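Local coordinates for lectin-like protein (Entamoeba histolytica HM-1:IMSS-A, PDB 5ZBT), which is of unknown function but, as an ERGIC-53-like protein seen here through its legume lectin-like domain, may bind mannose-type sugars, at residues Q57-G62 / T220-Q225; G96-W101 / I210-G215; S137-D142 / E152-C157; E179-I184 / T197-D202. One frame throughout, in Å; residues are numbered along the deposited sequence.

All four contacts lie in the legume lectin-like domain, a sandwich of two antiparallel sheets. Interaction 1 pairs strands 56-59 and 220-231 in one sheet, where interaction 4 joins the hairpin 181-188 and 191-198, centres about 30 Å apart. Interactions 2 and 3 belong to the other sheet, centres about 15 Å apart. Along the chain, interaction 1 encloses 2, which encloses hairpins 3 and then 4. Interactions 1 and 2 (centres about 10 Å apart) touch where T59 meets N214 and Y222 lies by G97; interactions 3 and 4 (about 12 Å) pack V138, M153 and Y155 on I198. The sheets thus meet at two places, interaction 1 lying opposite interactions 3 and 4 across the chain's centre.

Interaction 1: Q57-G62 / T220-Q225; sequences QITPNG and TSYRVQ
The side chain of T59 lies beside that of Y222, pointing the same way, its hydroxyl at the edge of the tyrosine ring, T59 OG1 being 3.5 Å from Y222 CD2. With chi1 at 57° the oxygen sits between the backbone N and the carbonyl carbon of T59, where OG1 accepts the backbone N-H of Y222 at 3.1 Å. A threonine suits this place because its hydroxyl gives the Y222 amide a straighter acceptor than T59 O, which that amide reaches only weakly; OG1 also meets the side-chain amide of N214, probably in a hydrogen bond. S221 works from the neighbouring position: its OG donates to T59 O over 2.7 Å, in the carbonyl plane. The chain turns a corner at I58, and Y222 O receives two successive amides, I58 N at 2.8 Å and T59 N at 3.1 Å. An apolar side chain suits I58 because it packs on V224, I58 CG1 meeting V224 CG2 at 4.1 Å, and across the sandwich on A212. On the Q57 and R223 side, a water donates to Q57 OE1 and, weakly, to S221 OG, while Q57 NE2 bonds P48 O and the R223 guanidinium bonds N87. In the lectin sandwich, strand 220-231 runs between 56-59 and 80-90; Y222 too reaches inward to strand 207-213 of the facing sheet, and its hydroxyl bonds G95 O.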
loop_
_atom_site.group_PDB
_atom_site.type_symbol
_atom_site.label_atom_id
_atom_site.label_comp_id
_atom_site.label_asym_id
_atom_site.label_seq_id
_atom_site.Cartn_x
_atom_site.Cartn_y
_atom_site.Cartn_z
ATOM N N GLN A 57 -5.853 12.049 0.603
ATOM C CA GLN A 57 -4.582 12.416 1.213
ATOM C C GLN A 57 -4.285 11.441 2.336
ATOM O O GLN A 57 -5.121 11.245 3.225
ATOM C CB GLN A 57 -4.617 13.844 1.751
ATOM C CG GLN A 57 -3.382 14.226 2.559
ATOM C CD GLN A 57 -3.557 15.564 3.306
ATOM O OE1 GLN A 57 -3.539 16.633 2.687
ATOM N NE2 GLN A 57 -3.761 15.500 4.623
ATOM N N ILE A 58 -3.122 10.800 2.273
ATOM C CA ILE A 58 -2.649 9.972 3.378
ATOM C C ILE A 58 -1.824 10.798 4.362
ATOM O O ILE A 58 -2.121 10.814 5.558
ATOM C CB ILE A 58 -1.865 8.755 2.829
ATOM C CG1 ILE A 58 -2.643 8.100 1.688
ATOM C CG2 ILE A 58 -1.633 7.683 3.928
ATOM C CD1 ILE A 58 -3.955 7.482 2.173
ATOM N N THR A 59 -0.794 11.516 3.879
ATOM C CA THR A 59 -0.081 12.517 4.671
ATOM C C THR A 59 -0.052 13.860 3.951
ATOM O O THR A 59 0.143 13.910 2.730
ATOM C CB THR A 59 1.383 12.126 4.981
ATOM O OG1 THR A 59 2.110 11.893 3.759
ATOM C CG2 THR A 59 1.478 10.930 5.900
ATOM N N PRO A 60 -0.200 14.962 4.681
ATOM C CA PRO A 60 0.155 16.280 4.140
ATOM C C PRO A 60 1.645 16.532 4.352
ATOM O O PRO A 60 2.343 15.724 4.976
ATOM C CB PRO A 60 -0.700 17.236 4.979
ATOM C CG PRO A 60 -0.700 16.594 6.319
ATOM C CD PRO A 60 -0.732 15.072 6.053
ATOM N N ASN A 61 2.124 17.669 3.830
ATOM C CA ASN A 61 3.481 18.125 4.136
ATOM C C ASN A 61 3.715 18.172 5.647
ATOM O O ASN A 61 2.804 18.460 6.429
ATOM C CB ASN A 61 3.731 19.514 3.543
ATOM C CG ASN A 61 3.861 19.493 2.029
ATOM O OD1 ASN A 61 4.350 18.527 1.437
ATOM N ND2 ASN A 61 3.427 20.572 1.394
ATOM N N GLY A 62 4.955 17.896 6.062
ATOM C CA GLY A 62 5.307 17.905 7.471
ATOM C C GLY A 62 6.160 16.721 7.906
ATOM O O GLY A 62 5.736 15.566 7.764
ATOM N N THR A 220 7.228 16.457 1.467
ATOM C CA THR A 220 6.654 15.257 0.865
ATOM C C THR A 220 5.200 15.096 1.303
ATOM O O THR A 220 4.871 15.278 2.483
ATOM C CB THR A 220 7.449 14.001 1.260
ATOM O OG1 THR A 220 8.822 14.143 0.870
ATOM C CG2 THR A 220 6.860 12.758 0.577
ATOM N N SER A 221 4.331 14.748 0.356
ATOM C CA SER A 221 2.926 14.471 0.664
ATOM C C SER A 221 2.477 13.218 -0.086
ATOM O O SER A 221 2.609 13.142 -1.317
ATOM C CB SER A 221 2.038 15.662 0.300
ATOM O OG SER A 221 0.683 15.381 0.592
ATOM N N TYR A 222 1.933 12.245 0.657
ATOM C CA TYR A 222 1.486 10.972 0.098
ATOM C C TYR A 222 -0.018 11.002 -0.093
ATOM O O TYR A 222 -0.762 11.387 0.818
ATOM C CB TYR A 222 1.890 9.796 0.986
ATOM C CG TYR A 222 3.363 9.460 0.850
ATOM C CD1 TYR A 222 3.838 8.743 -0.246
ATOM C CD2 TYR A 222 4.282 9.888 1.804
ATOM C CE1 TYR A 222 5.194 8.458 -0.384
ATOM C CE2 TYR A 222 5.643 9.598 1.682
ATOM C CZ TYR A 222 6.083 8.893 0.590
ATOM O OH TYR A 222 7.409 8.624 0.484
ATOM N N ARG A 223 -0.461 10.666 -1.302
ATOM C CA ARG A 223 -1.883 10.719 -1.610
ATOM C C ARG A 223 -2.181 9.623 -2.618
ATOM O O ARG A 223 -1.292 9.150 -3.335
ATOM C CB ARG A 223 -2.292 12.122 -2.113
ATOM C CG ARG A 223 -1.470 13.217 -1.411
ATOM C CD ARG A 223 -1.500 14.556 -1.985
ATOM N NE ARG A 223 -1.246 14.562 -3.411
ATOM C CZ ARG A 223 -1.647 15.564 -4.174
ATOM N NH1 ARG A 223 -2.275 16.578 -3.597
ATOM N NH2 ARG A 223 -1.429 15.555 -5.481
ATOM N N VAL A 224 -3.443 9.205 -2.648
ATOM C CA VAL A 224 -3.870 8.050 -3.429
ATOM C C VAL A 224 -5.039 8.470 -4.315
ATOM O O VAL A 224 -6.034 9.015 -3.822
ATOM C CB VAL A 224 -4.247 6.875 -2.505
ATOM C CG1 VAL A 224 -5.056 5.840 -3.241
ATOM C CG2 VAL A 224 -2.984 6.261 -1.938
ATOM N N GLN A 225 -4.906 8.239 -5.622
ATOM C CA GLN A 225 -5.959 8.617 -6.556
ATOM C C GLN A 225 -7.122 7.638 -6.544
ATOM O O GLN A 225 -8.281 8.054 -6.639
ATOM C CB GLN A 225 -5.402 8.706 -7.968
ATOM C CG GLN A 225 -4.581 9.926 -8.207
ATOM C CD GLN A 225 -5.087 10.708 -9.386
ATOM O OE1 GLN A 225 -4.823 10.348 -10.540
ATOM N NE2 GLN A 225 -5.829 11.791 -9.111
HETATM O O HOH W 1 -2.371 16.760 0.388
#

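Interaction 2: G96-W101 / I210-G215; sequences GGMGVW and ISATNG
W101 and S211 meet on one face of the sheet: the indole N-H points at the serine hydroxyl, W101 NE1 to S211 OG 2.8 Å, with an N-H...O angle of 156° and the oxygen 15° out of the ring plane. With chi1 at 74°, OG stands between the backbone N and the carbonyl carbon of S211, within range of the indole and also of F113 O, to which it bonds. A small polar residue is apt here, since this buried hydroxyl has partners both in the sheet and in the loop above it. G99 lies opposite S211 without a side chain, which leaves the indole room to lie over the strand; the rings of Y119 and F125 pack edge-to-face with it. The backbones form an antiparallel pair of central strands, 97-103 beside 207-213, in one of the two sheets of the legume lectin sandwich. G99 with S211 and G97 with T213 are hydrogen-bonded pairs; G99 N is 2.8 Å from S211 O. On the other face, turned toward the second sheet, M98 and I210 run side by side, M98 CE 4.2 Å from I210 CG2, while M98 CG lies against the short A212 CB at 3.7 Å. L84 and Y222 from the facing sheet close over this apolar group. Where the strand ends, T213 OG1 accepts G215 N at 3.2 Å in an ST turn. G96 and G215, both at positive phi, come together there, and G96 CA lies 3.1 Å from T213 O in a CA-H...O contact.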
loop_
_atom_site.group_PDB
_atom_site.type_symbol
_atom_site.label_atom_id
_atom_site.label_comp_id
_atom_site.label_asym_id
_atom_site.label_seq_id
_atom_site.Cartn_x
_atom_site.Cartn_y
_atom_site.Cartn_z
ATOM N N GLY A 96 10.361 9.361 3.449
ATOM C CA GLY A 96 9.408 8.384 3.944
ATOM C C GLY A 96 9.048 7.318 2.923
ATOM O O GLY A 96 9.832 6.960 2.034
ATOM N N GLY A 97 7.839 6.789 3.071
ATOM C CA GLY A 97 7.335 5.786 2.154
ATOM C C GLY A 97 5.895 5.442 2.465
ATOM O O GLY A 97 5.277 6.008 3.364
ATOM N N MET A 98 5.389 4.465 1.729
ATOM C CA MET A 98 3.996 4.045 1.740
ATOM C C MET A 98 3.932 2.542 1.947
ATOM O O MET A 98 4.786 1.808 1.453
ATOM C CB MET A 98 3.320 4.340 0.405
ATOM C CG MET A 98 2.396 5.507 0.346
ATOM S SD MET A 98 1.698 5.476 -1.327
ATOM C CE MET A 98 0.535 4.129 -1.114
ATOM N N GLY A 99 2.894 2.080 2.618
ATOM C CA GLY A 99 2.664 0.655 2.767
ATOM C C GLY A 99 1.254 0.268 2.385
ATOM O O GLY A 99 0.296 0.989 2.680
ATOM N N VAL A 100 1.132 -0.877 1.721
ATOM C CA VAL A 100 -0.148 -1.543 1.540
ATOM C C VAL A 100 -0.092 -2.856 2.311
ATOM O O VAL A 100 0.902 -3.586 2.244
ATOM C CB VAL A 100 -0.477 -1.766 0.058
ATOM C CG1 VAL A 100 -1.890 -2.418 -0.081
ATOM C CG2 VAL A 100 -0.409 -0.452 -0.684
ATOM N N TRP A 101 -1.140 -3.144 3.059
ATOM C CA TRP A 101 -1.054 -4.150 4.100
ATOM C C TRP A 101 -2.173 -5.163 3.934
ATOM O O TRP A 101 -3.317 -4.792 3.678
ATOM C CB TRP A 101 -1.143 -3.501 5.487
ATOM C CG TRP A 101 -0.064 -2.479 5.810
ATOM C CD1 TRP A 101 -0.001 -1.165 5.391
ATOM C CD2 TRP A 101 1.072 -2.682 6.666
ATOM N NE1 TRP A 101 1.111 -0.554 5.931
ATOM C CE2 TRP A 101 1.784 -1.463 6.715
ATOM C CE3 TRP A 101 1.558 -3.785 7.399
ATOM C CZ2 TRP A 101 2.957 -1.316 7.463
ATOM C CZ3 TRP A 101 2.723 -3.632 8.146
ATOM C CH2 TRP A 101 3.406 -2.404 8.168
ATOM N N ILE A 210 -3.774 0.838 4.167
ATOM C CA ILE A 210 -2.845 1.731 3.491
ATOM C C ILE A 210 -2.249 2.643 4.551
ATOM O O ILE A 210 -2.953 3.078 5.470
ATOM C CB ILE A 210 -3.532 2.552 2.372
ATOM C CG1 ILE A 210 -4.176 1.622 1.346
ATOM C CG2 ILE A 210 -2.530 3.507 1.663
ATOM C CD1 ILE A 210 -5.123 2.318 0.405
ATOM N N SER A 211 -0.948 2.911 4.441
ATOM C CA SER A 211 -0.249 3.746 5.409
ATOM C C SER A 211 0.876 4.494 4.715
ATOM O O SER A 211 1.299 4.138 3.608
ATOM C CB SER A 211 0.326 2.919 6.554
ATOM O OG SER A 211 1.455 2.201 6.102
ATOM N N ALA A 212 1.378 5.528 5.391
ATOM C CA ALA A 212 2.519 6.248 4.855
ATOM C C ALA A 212 3.159 7.071 5.957
ATOM O O ALA A 212 2.505 7.459 6.926
ATOM C CB ALA A 212 2.128 7.160 3.676
ATOM N N THR A 213 4.442 7.336 5.790
ATOM C CA THR A 213 5.160 8.263 6.648
ATOM C C THR A 213 5.960 9.207 5.761
ATOM O O THR A 213 6.446 8.806 4.701
ATOM C CB THR A 213 6.086 7.520 7.622
ATOM O OG1 THR A 213 6.739 8.465 8.469
ATOM C CG2 THR A 213 7.151 6.713 6.868
ATOM N N ASN A 214 6.073 10.471 6.173
ATOM C CA ASN A 214 6.963 11.363 5.435
ATOM C C ASN A 214 8.423 11.225 5.856
ATOM O O ASN A 214 9.304 11.779 5.184
ATOM C CB ASN A 214 6.541 12.831 5.590
ATOM C CG ASN A 214 5.160 13.124 5.009
ATOM O OD1 ASN A 214 4.485 14.065 5.459
ATOM N ND2 ASN A 214 4.714 12.312 4.041
ATOM N N GLY A 215 8.708 10.501 6.933
ATOM C CA GLY A 215 10.100 10.373 7.347
ATOM C C GLY A 215 10.734 11.723 7.610
ATOM O O GLY A 215 10.139 12.609 8.240
#

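Interaction 3: S137-D142 / E152-C157; sequences SVLKND and EMYYQC
A beta hairpin at the margin of the lectin sandwich, strand 135-142 with the outermost strand 153-158, holds this contact, and a classic beta bulge marks its loop end, where E152 and M153 both face K140. Regular pairing precedes the bulge: V138 N to Y155 O is 2.9 Å, and K140 N to M153 O is also 2.9 Å. At the bulge, K140 O receives only weak bonds from the amides of E152 and M153. On one face, the methyl L139 CD1 comes to the edge of the Y154 ring, 3.3 Å from Y154 CD1, the side chains crossing at a slant. V138, M153 and Y155 lie on the opposite face and all pack on I198 of the other sheet, so the aliphatic V138 and M153 and the ring of Y155 suit it. Lysine fits position 140 because its long methylene chain runs beside M153, K140 CD to M153 CE 3.7 Å. C157 is disulfide-bonded to C195, tying the hairpin to the second sheet. A chi1 of -177° points the K140 chain away from its own N, and the final bend brings K140 NZ to E152 OE2 at 3.1 Å, a salt bridge whose hydrogen bond is weak.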
loop_
_atom_site.group_PDB
_atom_site.type_symbol
_atom_site.label_atom_id
_atom_site.label_comp_id
_atom_site.label_asym_id
_atom_site.label_seq_id
_atom_site.Cartn_x
_atom_site.Cartn_y
_atom_site.Cartn_z
ATOM N N SER A 137 9.452 -3.294 -1.457
ATOM C CA SER A 137 9.768 -4.426 -0.600
ATOM C C SER A 137 8.487 -5.144 -0.217
ATOM O O SER A 137 7.408 -4.549 -0.177
ATOM C CB SER A 137 10.476 -4.000 0.676
ATOM O OG SER A 137 11.331 -2.902 0.427
ATOM N N VAL A 138 8.612 -6.437 0.053
ATOM C CA VAL A 138 7.539 -7.226 0.634
ATOM C C VAL A 138 8.093 -7.876 1.887
ATOM O O VAL A 138 9.190 -8.445 1.865
ATOM C CB VAL A 138 6.989 -8.282 -0.335
ATOM C CG1 VAL A 138 5.954 -9.118 0.367
ATOM C CG2 VAL A 138 6.372 -7.605 -1.571
ATOM N N LEU A 139 7.342 -7.767 2.978
ATOM C CA LEU A 139 7.764 -8.232 4.290
ATOM C C LEU A 139 6.622 -9.049 4.868
ATOM O O LEU A 139 5.613 -8.480 5.291
ATOM C CB LEU A 139 8.094 -7.051 5.195
ATOM C CG LEU A 139 9.059 -7.324 6.340
ATOM C CD1 LEU A 139 10.218 -8.075 5.798
ATOM C CD2 LEU A 139 9.542 -6.023 6.911
ATOM N N LYS A 140 6.766 -10.371 4.879
ATOM C CA LYS A 140 5.783 -11.238 5.519
ATOM C C LYS A 140 6.197 -11.473 6.963
ATOM O O LYS A 140 7.350 -11.818 7.236
ATOM C CB LYS A 140 5.643 -12.575 4.791
ATOM C CG LYS A 140 4.582 -13.487 5.384
ATOM C CD LYS A 140 4.196 -14.581 4.409
ATOM C CE LYS A 140 2.895 -15.266 4.825
ATOM N NZ LYS A 140 3.084 -16.170 6.015
ATOM N N ASN A 141 5.255 -11.276 7.876
ATOM C CA ASN A 141 5.481 -11.361 9.309
ATOM C C ASN A 141 4.523 -12.380 9.914
ATOM O O ASN A 141 3.361 -12.481 9.501
ATOM C CB ASN A 141 5.289 -9.981 9.967
ATOM C CG ASN A 141 5.768 -9.936 11.416
ATOM O OD1 ASN A 141 6.186 -10.956 11.991
ATOM N ND2 ASN A 141 5.724 -8.735 12.012
ATOM N N ASP A 142 5.018 -13.137 10.886
ATOM C CA ASP A 142 4.243 -14.148 11.596
ATOM C C ASP A 142 3.961 -13.720 13.040
ATOM O O ASP A 142 3.978 -14.532 13.963
ATOM C CB ASP A 142 4.977 -15.489 11.551
ATOM C CG ASP A 142 4.107 -16.657 12.024
ATOM O OD1 ASP A 142 2.856 -16.556 11.906
ATOM O OD2 ASP A 142 4.676 -17.663 12.529
ATOM N N GLU A 152 9.540 -13.549 8.261
ATOM C CA GLU A 152 9.272 -14.840 7.643
ATOM C C GLU A 152 9.656 -14.847 6.162
ATOM O O GLU A 152 10.096 -15.879 5.641
ATOM C CB GLU A 152 7.801 -15.204 7.831
ATOM C CG GLU A 152 7.397 -16.459 7.095
ATOM C CD GLU A 152 5.961 -16.886 7.383
ATOM O OE1 GLU A 152 5.291 -16.262 8.244
ATOM O OE2 GLU A 152 5.512 -17.865 6.749
ATOM N N MET A 153 9.500 -13.713 5.476
ATOM C CA MET A 153 9.871 -13.545 4.075
ATOM C C MET A 153 10.205 -12.081 3.844
ATOM O O MET A 153 9.531 -11.198 4.381
ATOM C CB MET A 153 8.749 -13.941 3.114
ATOM C CG MET A 153 8.188 -15.331 3.261
ATOM S SD MET A 153 7.089 -15.684 1.881
ATOM C CE MET A 153 6.168 -17.093 2.524
ATOM N N TYR A 154 11.239 -11.830 3.039
ATOM C CA TYR A 154 11.619 -10.467 2.673
ATOM C C TYR A 154 12.122 -10.456 1.236
ATOM O O TYR A 154 13.045 -11.194 0.900
ATOM C CB TYR A 154 12.688 -9.894 3.611
ATOM C CG TYR A 154 13.161 -8.529 3.139
ATOM C CD1 TYR A 154 12.410 -7.382 3.384
ATOM C CD2 TYR A 154 14.321 -8.395 2.401
ATOM C CE1 TYR A 154 12.820 -6.129 2.927
ATOM C CE2 TYR A 154 14.739 -7.155 1.940
ATOM C CZ TYR A 154 13.987 -6.029 2.208
ATOM O OH TYR A 154 14.414 -4.807 1.743
ATOM N N TYR A 155 11.532 -9.604 0.406
ATOM C CA TYR A 155 11.859 -9.476 -1.006
ATOM C C TYR A 155 11.944 -7.998 -1.349
ATOM O O TYR A 155 11.286 -7.165 -0.718
ATOM C CB TYR A 155 10.803 -10.133 -1.905
ATOM C CG TYR A 155 10.742 -11.654 -1.869
ATOM C CD1 TYR A 155 10.193 -12.325 -0.782
ATOM C CD2 TYR A 155 11.201 -12.416 -2.940
ATOM C CE1 TYR A 155 10.122 -13.711 -0.750
ATOM C CE2 TYR A 155 11.130 -13.807 -2.917
ATOM C CZ TYR A 155 10.591 -14.437 -1.817
ATOM O OH TYR A 155 10.516 -15.800 -1.777
ATOM N N GLN A 156 12.739 -7.664 -2.363
ATOM C CA GLN A 156 12.825 -6.261 -2.731
ATOM C C GLN A 156 13.147 -6.112 -4.210
ATOM O O GLN A 156 13.576 -7.046 -4.886
ATOM C CB GLN A 156 13.853 -5.514 -1.877
ATOM C CG GLN A 156 15.289 -5.918 -2.101
ATOM C CD GLN A 156 16.255 -5.237 -1.118
ATOM O OE1 GLN A 156 15.879 -4.843 -0.006
ATOM N NE2 GLN A 156 17.497 -5.090 -1.538
ATOM N N CYS A 157 12.891 -4.915 -4.704
ATOM C CA CYS A 157 13.206 -4.537 -6.063
ATOM C C CYS A 157 13.329 -3.021 -6.074
ATOM O O CYS A 157 13.057 -2.342 -5.077
ATOM C CB CYS A 157 12.131 -5.020 -7.043
ATOM S SG CYS A 157 10.831 -3.772 -7.346
HETATM O O HOH W 2 7.893 -12.787 10.970
#

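Interaction 4: E179-I184 / T197-D202; sequences EKKLII and TIEDID
The flat carboxylate of E199 lies alongside the K181 chain, with K181 CG above its plane, 3.4 Å from E199 OE1, and a water donating to the same oxygen, E199 OE1. This water also donates to E179 OE2, so it links two acidic groups. K181 and E199 point the same way, but K181 NZ stays 4.3 Å from E199 OE2, beyond a salt bridge. This is the open end of the beta hairpin formed by strands 181-188 and 191-198, the latter the outermost strand of its sheet in the lectin sandwich. L182 and I198 form a hydrogen-bonded pair here, L182 N to I198 O 2.9 Å and I198 N to L182 O 2.8 Å. K180 enters from a G1 beta bulge formed against strand 170-176, with a positive phi of 52°, and its carbonyl accepts I201 N. Its amine forms a salt bridge with D202, though the modelled approach is too short for those atoms to be placed surely. Branched apolar residues suit the inner face: L182 CD2 lies 4.0 Å from I198 CD1. I201 continues this layer past the end of the strand and packs on K140 of the other sheet; its chi1 of 177° sends CG1 away from the backbone N and leaves CG2 between N and the carbonyl carbon, from where I201 CG2 meets L182 CB at 3.7 Å.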
loop_
_atom_site.group_PDB
_atom_site.type_symbol
_atom_site.label_atom_id
_atom_site.label_comp_id
_atom_site.label_asym_id
_atom_site.label_seq_id
_atom_site.Cartn_x
_atom_site.Cartn_y
_atom_site.Cartn_z
ATOM N N GLU A 179 -2.227 -21.292 -7.055
ATOM C CA GLU A 179 -0.780 -21.389 -7.193
ATOM C C GLU A 179 -0.030 -20.886 -5.979
ATOM O O GLU A 179 1.188 -21.082 -5.910
ATOM C CB GLU A 179 -0.317 -20.614 -8.418
ATOM C CG GLU A 179 -1.112 -20.941 -9.662
ATOM C CD GLU A 179 -0.358 -20.593 -10.930
ATOM O OE1 GLU A 179 -1.025 -20.290 -11.948
ATOM O OE2 GLU A 179 0.901 -20.605 -10.906
ATOM N N LYS A 180 -0.715 -20.234 -5.038
ATOM C CA LYS A 180 -0.064 -19.616 -3.881
ATOM C C LYS A 180 1.075 -18.704 -4.328
ATOM O O LYS A 180 2.185 -18.724 -3.782
ATOM C CB LYS A 180 0.418 -20.678 -2.889
ATOM C CG LYS A 180 -0.739 -21.471 -2.274
ATOM C CD LYS A 180 -0.314 -22.199 -1.012
ATOM C CE LYS A 180 -1.464 -23.002 -0.426
ATOM N NZ LYS A 180 -2.507 -22.115 0.156
ATOM N N LYS A 181 0.784 -17.885 -5.336
ATOM C CA LYS A 181 1.772 -17.028 -5.970
ATOM C C LYS A 181 1.338 -15.577 -5.835
ATOM O O LYS A 181 0.226 -15.215 -6.242
ATOM C CB LYS A 181 1.946 -17.395 -7.440
ATOM C CG LYS A 181 3.293 -17.022 -7.986
ATOM C CD LYS A 181 3.191 -16.701 -9.448
ATOM C CE LYS A 181 3.738 -17.788 -10.333
ATOM N NZ LYS A 181 3.972 -17.229 -11.717
ATOM N N LEU A 182 2.212 -14.758 -5.261
ATOM C CA LEU A 182 2.005 -13.322 -5.168
ATOM C C LEU A 182 2.938 -12.624 -6.152
ATOM O O LEU A 182 4.122 -12.955 -6.233
ATOM C CB LEU A 182 2.251 -12.830 -3.744
ATOM C CG LEU A 182 2.131 -11.329 -3.531
ATOM C CD1 LEU A 182 0.674 -10.961 -3.431
ATOM C CD2 LEU A 182 2.881 -10.912 -2.285
ATOM N N ILE A 183 2.400 -11.670 -6.901
ATOM C CA ILE A 183 3.161 -10.932 -7.901
ATOM C C ILE A 183 2.935 -9.449 -7.661
ATOM O O ILE A 183 1.788 -9.007 -7.544
ATOM C CB ILE A 183 2.757 -11.326 -9.338
ATOM C CG1 ILE A 183 2.930 -12.837 -9.532
ATOM C CG2 ILE A 183 3.580 -10.567 -10.358
ATOM C CD1 ILE A 183 2.657 -13.311 -10.937
ATOM N N ILE A 184 4.032 -8.702 -7.522
ATOM C CA ILE A 184 4.021 -7.248 -7.407
ATOM C C ILE A 184 4.593 -6.676 -8.694
ATOM O O ILE A 184 5.690 -7.063 -9.118
ATOM C CB ILE A 184 4.846 -6.751 -6.204
ATOM C CG1 ILE A 184 4.541 -7.556 -4.934
ATOM C CG2 ILE A 184 4.608 -5.270 -5.977
ATOM C CD1 ILE A 184 3.143 -7.417 -4.428
ATOM N N THR A 197 8.110 -11.579 -7.438
ATOM C CA THR A 197 7.249 -12.752 -7.451
ATOM C C THR A 197 7.608 -13.603 -6.244
ATOM O O THR A 197 8.792 -13.863 -6.005
ATOM C CB THR A 197 7.429 -13.570 -8.739
ATOM O OG1 THR A 197 7.069 -12.766 -9.860
ATOM C CG2 THR A 197 6.541 -14.785 -8.728
ATOM N N ILE A 198 6.599 -14.034 -5.490
ATOM C CA ILE A 198 6.792 -14.914 -4.342
ATOM C C ILE A 198 5.986 -16.177 -4.572
ATOM O O ILE A 198 4.750 -16.123 -4.693
ATOM C CB ILE A 198 6.367 -14.254 -3.020
ATOM C CG1 ILE A 198 6.983 -12.866 -2.875
ATOM C CG2 ILE A 198 6.768 -15.139 -1.835
ATOM C CD1 ILE A 198 6.572 -12.189 -1.618
ATOM N N GLU A 199 6.670 -17.312 -4.604
ATOM C CA GLU A 199 5.982 -18.588 -4.705
ATOM C C GLU A 199 5.639 -19.129 -3.317
ATOM O O GLU A 199 6.212 -18.723 -2.301
ATOM C CB GLU A 199 6.834 -19.595 -5.470
ATOM C CG GLU A 199 7.492 -19.009 -6.689
ATOM C CD GLU A 199 6.601 -19.056 -7.915
ATOM O OE1 GLU A 199 5.492 -19.637 -7.832
ATOM O OE2 GLU A 199 7.016 -18.505 -8.963
ATOM N N ASP A 200 4.668 -20.037 -3.290
ATOM C CA ASP A 200 4.282 -20.763 -2.076
ATOM C C ASP A 200 4.074 -19.823 -0.877
ATOM O O ASP A 200 4.550 -20.058 0.235
ATOM C CB ASP A 200 5.306 -21.861 -1.758
ATOM C CG ASP A 200 4.802 -22.836 -0.716
ATOM O OD1 ASP A 200 3.698 -23.399 -0.910
ATOM O OD2 ASP A 200 5.508 -23.034 0.302
ATOM N N ILE A 201 3.328 -18.746 -1.106
ATOM C CA ILE A 201 2.999 -17.780 -0.064
ATOM C C ILE A 201 1.493 -17.815 0.137
ATOM O O ILE A 201 0.728 -17.816 -0.836
ATOM C CB ILE A 201 3.494 -16.366 -0.418
ATOM C CG1 ILE A 201 3.087 -15.352 0.643
ATOM C CG2 ILE A 201 3.005 -15.927 -1.798
ATOM C CD1 ILE A 201 3.720 -13.980 0.388
ATOM N N ASP A 202 1.077 -17.892 1.391
ATOM C CA ASP A 202 -0.320 -18.024 1.760
ATOM C C ASP A 202 -0.867 -16.674 2.176
ATOM O O ASP A 202 -0.180 -15.905 2.848
ATOM C CB ASP A 202 -0.463 -19.016 2.907
ATOM C CG ASP A 202 -1.025 -20.339 2.454
ATOM O OD1 ASP A 202 -1.038 -21.272 3.280
ATOM O OD2 ASP A 202 -1.472 -20.432 1.286
HETATM O O HOH W 3 3.367 -21.386 -9.637
#